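PDB 1WZ8: enoyl-CoA hydratase from Thermus thermophilus, which probably adds water across the double bond of enoyl-CoA thioesters, as a hexameric member of the crotonase family. Local coordinates for residues V58-E63 with R105-A110; G65-G70 with A109-V114. All coordinates share one frame; numbering follows the deposited sequence.

Contact 1: residues V58-E63 with R105-A110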
ATOM      1  N   VAL A  58      -4.204   3.712 -29.965  1.00 12.29           N
ATOM      2  CA  VAL A  58      -3.510   2.591 -30.585  1.00 11.23           C
ATOM      3  C   VAL A  58      -4.455   1.396 -30.674  1.00 12.19           C
ATOM      4  O   VAL A  58      -5.181   1.088 -29.726  1.00 11.85           O
ATOM      5  CB  VAL A  58      -2.256   2.197 -29.777  1.00 12.18           C
ATOM      6  CG1 VAL A  58      -1.676   0.885 -30.300  1.00 12.33           C
ATOM      7  CG2 VAL A  58      -1.215   3.307 -29.878  1.00 12.14           C
ATOM      8  N   LEU A  59      -4.452   0.739 -31.828  1.00 10.68           N
ATOM      9  CA  LEU A  59      -5.298  -0.423 -32.050  1.00 11.76           C
ATOM     10  C   LEU A  59      -4.398  -1.619 -32.322  1.00 11.26           C
ATOM     11  O   LEU A  59      -3.581  -1.588 -33.238  1.00 13.46           O
ATOM     12  CB  LEU A  59      -6.227  -0.185 -33.247  1.00 12.23           C
ATOM     13  CG  LEU A  59      -7.113  -1.357 -33.685  1.00 12.46           C
ATOM     14  CD1 LEU A  59      -7.978  -1.819 -32.515  1.00 14.47           C
ATOM     15  CD2 LEU A  59      -7.985  -0.928 -34.866  1.00 14.74           C
ATOM     16  N   LEU A  60      -4.547  -2.667 -31.519  1.00  9.61           N
ATOM     17  CA  LEU A  60      -3.735  -3.867 -31.678  1.00 10.92           C
ATOM     18  C   LEU A  60      -4.534  -4.978 -32.332  1.00 11.80           C
ATOM     19  O   LEU A  60      -5.683  -5.227 -31.963  1.00 10.14           O
ATOM     20  CB  LEU A  60      -3.230  -4.345 -30.316  1.00 12.27           C
ATOM     21  CG  LEU A  60      -2.315  -3.384 -29.557  1.00 15.11           C
ATOM     22  CD1 LEU A  60      -2.028  -3.946 -28.164  1.00 12.62           C
ATOM     23  CD2 LEU A  60      -1.020  -3.178 -30.342  1.00 15.07           C
ATOM     24  N   ARG A  61      -3.924  -5.648 -33.303  1.00 11.70           N
ATOM     25  CA  ARG A  61      -4.590  -6.742 -33.995  1.00 13.61           C
ATOM     26  C   ARG A  61      -3.545  -7.730 -34.484  1.00 14.43           C
ATOM     27  O   ARG A  61      -2.442  -7.340 -34.870  1.00 12.31           O
ATOM     28  CB  ARG A  61      -5.388  -6.221 -35.194  1.00 16.59           C
ATOM     29  CG  ARG A  61      -6.238  -7.287 -35.872  1.00 18.72           C
ATOM     30  CD  ARG A  61      -6.859  -6.797 -37.182  1.00 20.60           C
ATOM     31  NE  ARG A  61      -7.914  -7.701 -37.644  1.00 23.01           N
ATOM     32  CZ  ARG A  61      -8.632  -7.517 -38.749  1.00 23.08           C
ATOM     33  NH1 ARG A  61      -8.412  -6.460 -39.520  1.00 25.02           N
ATOM     34  NH2 ARG A  61      -9.577  -8.385 -39.080  1.00 23.04           N
ATOM     35  N   GLY A  62      -3.891  -9.012 -34.448  1.00 14.44           N
ATOM     36  CA  GLY A  62      -2.974 -10.032 -34.918  1.00 16.49           C
ATOM     37  C   GLY A  62      -3.291 -10.283 -36.376  1.00 18.31           C
ATOM     38  O   GLY A  62      -4.437 -10.123 -36.794  1.00 19.02           O
ATOM     39  N   GLU A  63      -2.293 -10.665 -37.161  1.00 20.07           N
ATOM     40  CA  GLU A  63      -2.521 -10.920 -38.576  1.00 21.90           C
ATOM     41  C   GLU A  63      -3.250 -12.248 -38.757  1.00 21.57           C
ATOM     42  O   GLU A  63      -3.190 -13.119 -37.892  1.00 19.35           O
ATOM     43  CB  GLU A  63      -1.188 -10.964 -39.326  1.00 26.42           C
ATOM     44  CG  GLU A  63      -1.338 -10.916 -40.836  1.00 31.63           C
ATOM     45  CD  GLU A  63      -0.555 -12.006 -41.530  1.00 36.02           C
ATOM     46  OE1 GLU A  63      -0.859 -13.194 -41.294  1.00 38.24           O
ATOM     47  OE2 GLU A  63       0.362 -11.675 -42.310  1.00 38.75           O
ATOM     48  N   ARG A 105      -1.423   7.235 -24.614  1.00 10.30           N
ATOM     49  CA  ARG A 105      -2.692   7.163 -25.333  1.00 10.77           C
ATOM     50  C   ARG A 105      -3.449   5.862 -25.070  1.00 10.28           C
ATOM     51  O   ARG A 105      -2.855   4.838 -24.730  1.00  8.44           O
ATOM     52  CB  ARG A 105      -2.456   7.303 -26.843  1.00 10.61           C
ATOM     53  CG  ARG A 105      -1.458   8.378 -27.218  1.00 13.93           C
ATOM     54  CD  ARG A 105      -1.821   9.706 -26.584  1.00 14.02           C
ATOM     55  NE  ARG A 105      -0.698  10.636 -26.609  1.00 16.79           N
ATOM     56  CZ  ARG A 105      -0.660  11.771 -25.921  1.00 17.97           C
ATOM     57  NH1 ARG A 105      -1.688  12.116 -25.155  1.00 18.46           N
ATOM     58  NH2 ARG A 105       0.410  12.552 -25.983  1.00 20.42           N
ATOM     59  N   PRO A 106      -4.782   5.897 -25.212  1.00 10.41           N
ATOM     60  CA  PRO A 106      -5.604   4.706 -24.993  1.00 10.27           C
ATOM     61  C   PRO A 106      -5.226   3.629 -25.998  1.00 11.53           C
ATOM     62  O   PRO A 106      -4.945   3.928 -27.159  1.00 12.30           O
ATOM     63  CB  PRO A 106      -7.026   5.219 -25.218  1.00 11.20           C
ATOM     64  CG  PRO A 106      -6.932   6.654 -24.770  1.00 10.55           C
ATOM     65  CD  PRO A 106      -5.625   7.090 -25.399  1.00 11.64           C
ATOM     66  N   VAL A 107      -5.217   2.382 -25.538  1.00 10.08           N
ATOM     67  CA  VAL A 107      -4.874   1.242 -26.380  1.00  9.68           C
ATOM     68  C   VAL A 107      -6.067   0.299 -26.432  1.00 10.25           C
ATOM     69  O   VAL A 107      -6.626  -0.063 -25.401  1.00 10.47           O
ATOM     70  CB  VAL A 107      -3.650   0.481 -25.810  1.00 10.56           C
ATOM     71  CG1 VAL A 107      -3.341  -0.749 -26.668  1.00 11.76           C
ATOM     72  CG2 VAL A 107      -2.447   1.409 -25.750  1.00  9.48           C
ATOM     73  N   VAL A 108      -6.455  -0.088 -27.642  1.00  9.73           N
ATOM     74  CA  VAL A 108      -7.577  -0.986 -27.850  1.00 10.39           C
ATOM     75  C   VAL A 108      -7.060  -2.265 -28.498  1.00 10.51           C
ATOM     76  O   VAL A 108      -6.200  -2.212 -29.375  1.00 10.27           O
ATOM     77  CB  VAL A 108      -8.626  -0.361 -28.802  1.00 10.89           C
ATOM     78  CG1 VAL A 108      -9.780  -1.337 -29.023  1.00 12.90           C
ATOM     79  CG2 VAL A 108      -9.134   0.959 -28.232  1.00 10.00           C
ATOM     80  N   ALA A 109      -7.576  -3.406 -28.062  1.00  9.79           N
ATOM     81  CA  ALA A 109      -7.162  -4.680 -28.634  1.00 11.51           C
ATOM     82  C   ALA A 109      -8.337  -5.378 -29.307  1.00 11.83           C
ATOM     83  O   ALA A 109      -9.401  -5.535 -28.711  1.00 11.45           O
ATOM     84  CB  ALA A 109      -6.574  -5.578 -27.553  1.00 10.22           C
ATOM     85  N   ALA A 110      -8.147  -5.779 -30.563  1.00 13.31           N
ATOM     86  CA  ALA A 110      -9.184  -6.498 -31.303  1.00 11.65           C
ATOM     87  C   ALA A 110      -8.796  -7.958 -31.121  1.00 12.20           C
ATOM     88  O   ALA A 110      -8.037  -8.514 -31.914  1.00 12.24           O
ATOM     89  CB  ALA A 110      -9.151  -6.112 -32.779  1.00 11.53           C
TER
HETATM   90  O   HOH W   1      -6.681  -9.979 -33.779  1.00 15.60           O

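Contact 2: residues G65-G70 with A109-V114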
ATOM      1  N   GLY A  65      -6.518 -12.790 -38.844  1.00 23.43           N
ATOM      2  CA  GLY A  65      -7.763 -12.916 -38.103  1.00 21.71           C
ATOM      3  C   GLY A  65      -7.659 -13.649 -36.778  1.00 20.39           C
ATOM      4  O   GLY A  65      -8.619 -14.281 -36.333  1.00 20.15           O
ATOM      5  N   VAL A  66      -6.495 -13.575 -36.143  1.00 17.35           N
ATOM      6  CA  VAL A  66      -6.291 -14.229 -34.857  1.00 16.32           C
ATOM      7  C   VAL A  66      -5.339 -13.361 -34.053  1.00 15.34           C
ATOM      8  O   VAL A  66      -4.405 -12.788 -34.613  1.00 14.83           O
ATOM      9  CB  VAL A  66      -5.685 -15.645 -35.028  1.00 17.27           C
ATOM     10  CG1 VAL A  66      -4.314 -15.555 -35.678  1.00 18.75           C
ATOM     11  CG2 VAL A  66      -5.593 -16.339 -33.680  1.00 16.50           C
ATOM     12  N   PHE A  67      -5.577 -13.247 -32.750  1.00 14.01           N
ATOM     13  CA  PHE A  67      -4.710 -12.421 -31.921  1.00 14.13           C
ATOM     14  C   PHE A  67      -3.401 -13.161 -31.662  1.00 14.84           C
ATOM     15  O   PHE A  67      -2.466 -13.040 -32.452  1.00 15.78           O
ATOM     16  CB  PHE A  67      -5.402 -12.053 -30.606  1.00 13.51           C
ATOM     17  CG  PHE A  67      -4.843 -10.817 -29.954  1.00 11.40           C
ATOM     18  CD1 PHE A  67      -4.142 -10.900 -28.753  1.00 12.45           C
ATOM     19  CD2 PHE A  67      -5.016  -9.570 -30.544  1.00 11.34           C
ATOM     20  CE1 PHE A  67      -3.622  -9.757 -28.147  1.00 10.80           C
ATOM     21  CE2 PHE A  67      -4.500  -8.415 -29.945  1.00 12.30           C
ATOM     22  CZ  PHE A  67      -3.801  -8.515 -28.743  1.00 12.28           C
ATOM     23  N   SER A  68      -3.316 -13.930 -30.581  1.00 15.24           N
ATOM     24  CA  SER A  68      -2.079 -14.658 -30.309  1.00 15.13           C
ATOM     25  C   SER A  68      -2.197 -15.803 -29.312  1.00 16.71           C
ATOM     26  O   SER A  68      -2.836 -15.674 -28.267  1.00 15.44           O
ATOM     27  CB  SER A  68      -0.990 -13.697 -29.821  1.00 17.02           C
ATOM     28  OG  SER A  68       0.205 -14.408 -29.510  1.00 16.30           O
ATOM     29  N   ALA A  69      -1.560 -16.923 -29.643  1.00 17.05           N
ATOM     30  CA  ALA A  69      -1.562 -18.101 -28.782  1.00 17.74           C
ATOM     31  C   ALA A  69      -0.472 -17.977 -27.714  1.00 18.08           C
ATOM     32  O   ALA A  69      -0.302 -18.871 -26.881  1.00 19.05           O
ATOM     33  CB  ALA A  69      -1.341 -19.364 -29.621  1.00 19.95           C
ATOM     34  N   GLY A  70       0.265 -16.871 -27.746  1.00 15.42           N
ATOM     35  CA  GLY A  70       1.322 -16.656 -26.770  1.00 16.15           C
ATOM     36  C   GLY A  70       2.721 -16.995 -27.259  1.00 16.52           C
ATOM     37  O   GLY A  70       2.958 -17.105 -28.462  1.00 16.08           O
ATOM     38  N   ALA A 109      -7.576  -3.406 -28.062  1.00  9.79           N
ATOM     39  CA  ALA A 109      -7.162  -4.680 -28.634  1.00 11.51           C
ATOM     40  C   ALA A 109      -8.337  -5.378 -29.307  1.00 11.83           C
ATOM     41  O   ALA A 109      -9.401  -5.535 -28.711  1.00 11.45           O
ATOM     42  CB  ALA A 109      -6.574  -5.578 -27.553  1.00 10.22           C
ATOM     43  N   ALA A 110      -8.147  -5.779 -30.563  1.00 13.31           N
ATOM     44  CA  ALA A 110      -9.184  -6.498 -31.303  1.00 11.65           C
ATOM     45  C   ALA A 110      -8.796  -7.958 -31.121  1.00 12.20           C
ATOM     46  O   ALA A 110      -8.037  -8.514 -31.914  1.00 12.24           O
ATOM     47  CB  ALA A 110      -9.151  -6.112 -32.779  1.00 11.53           C
ATOM     48  N   VAL A 111      -9.317  -8.571 -30.066  1.00 11.83           N
ATOM     49  CA  VAL A 111      -8.982  -9.951 -29.733  1.00 11.26           C
ATOM     50  C   VAL A 111      -9.814 -10.969 -30.507  1.00 13.33           C
ATOM     51  O   VAL A 111     -10.914 -11.334 -30.099  1.00 13.16           O
ATOM     52  CB  VAL A 111      -9.145 -10.178 -28.223  1.00 12.22           C
ATOM     53  CG1 VAL A 111      -8.438 -11.451 -27.803  1.00 13.89           C
ATOM     54  CG2 VAL A 111      -8.589  -8.972 -27.465  1.00 11.97           C
ATOM     55  N   GLU A 112      -9.254 -11.432 -31.618  1.00 12.33           N
ATOM     56  CA  GLU A 112      -9.920 -12.391 -32.486  1.00 14.75           C
ATOM     57  C   GLU A 112      -9.518 -13.839 -32.235  1.00 14.83           C
ATOM     58  O   GLU A 112      -8.334 -14.159 -32.157  1.00 13.48           O
ATOM     59  CB  GLU A 112      -9.624 -12.053 -33.951  1.00 15.25           C
ATOM     60  CG  GLU A 112     -10.088 -10.679 -34.398  1.00 16.72           C
ATOM     61  CD  GLU A 112      -9.579 -10.325 -35.783  1.00 18.59           C
ATOM     62  OE1 GLU A 112      -8.351 -10.149 -35.942  1.00 17.44           O
ATOM     63  OE2 GLU A 112     -10.405 -10.230 -36.717  1.00 19.42           O
ATOM     64  N   LYS A 113     -10.526 -14.698 -32.104  1.00 14.99           N
ATOM     65  CA  LYS A 113     -10.351 -16.138 -31.926  1.00 16.04           C
ATOM     66  C   LYS A 113      -9.571 -16.693 -30.743  1.00 14.57           C
ATOM     67  O   LYS A 113     -10.079 -17.551 -30.025  1.00 13.87           O
ATOM     68  CB  LYS A 113      -9.756 -16.745 -33.200  1.00 16.54           C
ATOM     69  CG  LYS A 113     -10.598 -16.533 -34.443  1.00 19.87           C
ATOM     70  CD  LYS A 113     -10.021 -17.291 -35.624  1.00 20.18           C
ATOM     71  CE  LYS A 113     -10.817 -17.010 -36.890  1.00 24.07           C
ATOM     72  NZ  LYS A 113     -10.811 -15.556 -37.208  1.00 23.51           N
ATOM     73  N   VAL A 114      -8.333 -16.241 -30.556  1.00 14.42           N
ATOM     74  CA  VAL A 114      -7.519 -16.763 -29.469  1.00 13.31           C
ATOM     75  C   VAL A 114      -6.599 -15.741 -28.800  1.00 13.12           C
ATOM     76  O   VAL A 114      -6.010 -14.886 -29.457  1.00 13.15           O
ATOM     77  CB  VAL A 114      -6.624 -17.928 -29.963  1.00 17.05           C
ATOM     78  CG1 VAL A 114      -5.902 -18.563 -28.788  1.00 18.87           C
ATOM     79  CG2 VAL A 114      -7.459 -18.969 -30.705  1.00 20.59           C
TER
HETATM   80  O   HOH W   2      -6.686 -10.095 -38.158  1.00 38.35           O

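Contact 1: residues V58-E63 with R105-A110
The carbonyl oxygen Val108 O is held by two neighbours on strand 57-62: Leu60 N donates to it at 2.7 Å, and the CA-H of Leu59 points at it with Leu59 CA 3.3 Å away. Val58 O is gripped in the same manner, taking the N-H of Val108 at 2.7 Å and, more weakly, the CA-H of Val107. With Val58 N bound to Pro106 O and Ala110 N to Leu60 O, this makes four bonds in a parallel ladder that pairs Val58 with Val107, Leu59 with Val108 and Leu60 with Ala109. The short strand axes approach to 4.6 Å and cross at -23°. Beyond the last direct rung a water carries the pairing on, accepting from Gly62 N and donating to Ala110 O.

On one face the end of Leu59 reaches its partner. With CG anti to the backbone N (chi1 175°), its branch CD1 comes across, 3.6 Å from Val108 O and 4.0 Å from Val108 CG1. On the other face Leu60 CD1 meets Val107 CG1 at 3.8 Å, a diagonal contact two residues back from Ala109, Leu60's partner in the ladder, while Val58 CB rests against Val107 CG2. Arg61 touches Ala110 loosely through CG; its NE turns to Glu112 in a salt bridge, and the guanidinium lies against Tyr196 in a cation-pi contact.

This is the join between two inner parallel strands of the main crotonase sheet. The far edge of 57-62 pairs with strand 21-26. Helix 195-207 covers the Leu59, Val108 and Ala110 face, and the opposite face meets Phe103, Ala126 and, through Val107, helix 211-226.

Contact 2: residues G65-G70 with A109-V114
Segment 65-70 has no regular structure and comes close to 109-114 where strand 107-111 gives out, with Val66 and Glu112 the nearest backbone pair (CA to CA 4.7 Å). Lys113 has a positive phi of 59°, and Val114 N bonds back to Glu112 O at 2.6 Å, a classic gamma turn. Glu112 O also accepts from Phe67 N, which comes in the carbonyl plane onto a lone pair at 3.0 Å. Ser68 N then donates to Val114 O from a position tilted out of that carbonyl's plane.

Phe67 swings its ring back along the strand, CG anti to its own N (chi1 -157°). Its CD2 lies 3.5 Å from Ala110 O and its CZ 4.2 Å from Ala109 CB; Phe26 meets the ring edge-to-face. Val66 CG2 leans on Val114 CB. Lys113 bends at its last torsion (chi4 59°), curling its methylenes round Gly65 O until NZ reaches that oxygen at 2.7 Å. Beside it the Glu112 carboxylate lies near Gly65 CA, its OE1 paired with Arg61.

Farther on, Ser68 OG accepts from Gly70 N in an ST turn and bonds to Asn32 O. The ammonium would be expected to polarise the Gly65 carbonyl, while the main-chain bonds set the path of the loop leading to helix 73-81, a region where crotonases place part of their oxyanion hole.

After strands 12-18 and 21-26 and helix 36-49, the chain enters strand 57-62, continues through loop 65-70, and passes along helices 73-81 and 83-102 before returning in strand 107-111. Contact 1 closes this largely helical excursion as a beta-alpha-beta crossover between neighbouring parallel strands. Contact 2 starts later on both sides, so the two loops overlap and cross rather than one enclosing the other; Ala109 and Ala110 belong to both. Where they meet, Arg61 NE reaches Glu112 OE1 at 3.0 Å, and Phe67 packs near Leu60 O and Gly62 N. Together they tie the sheet's interior to the loops that leave the ends of its two strands.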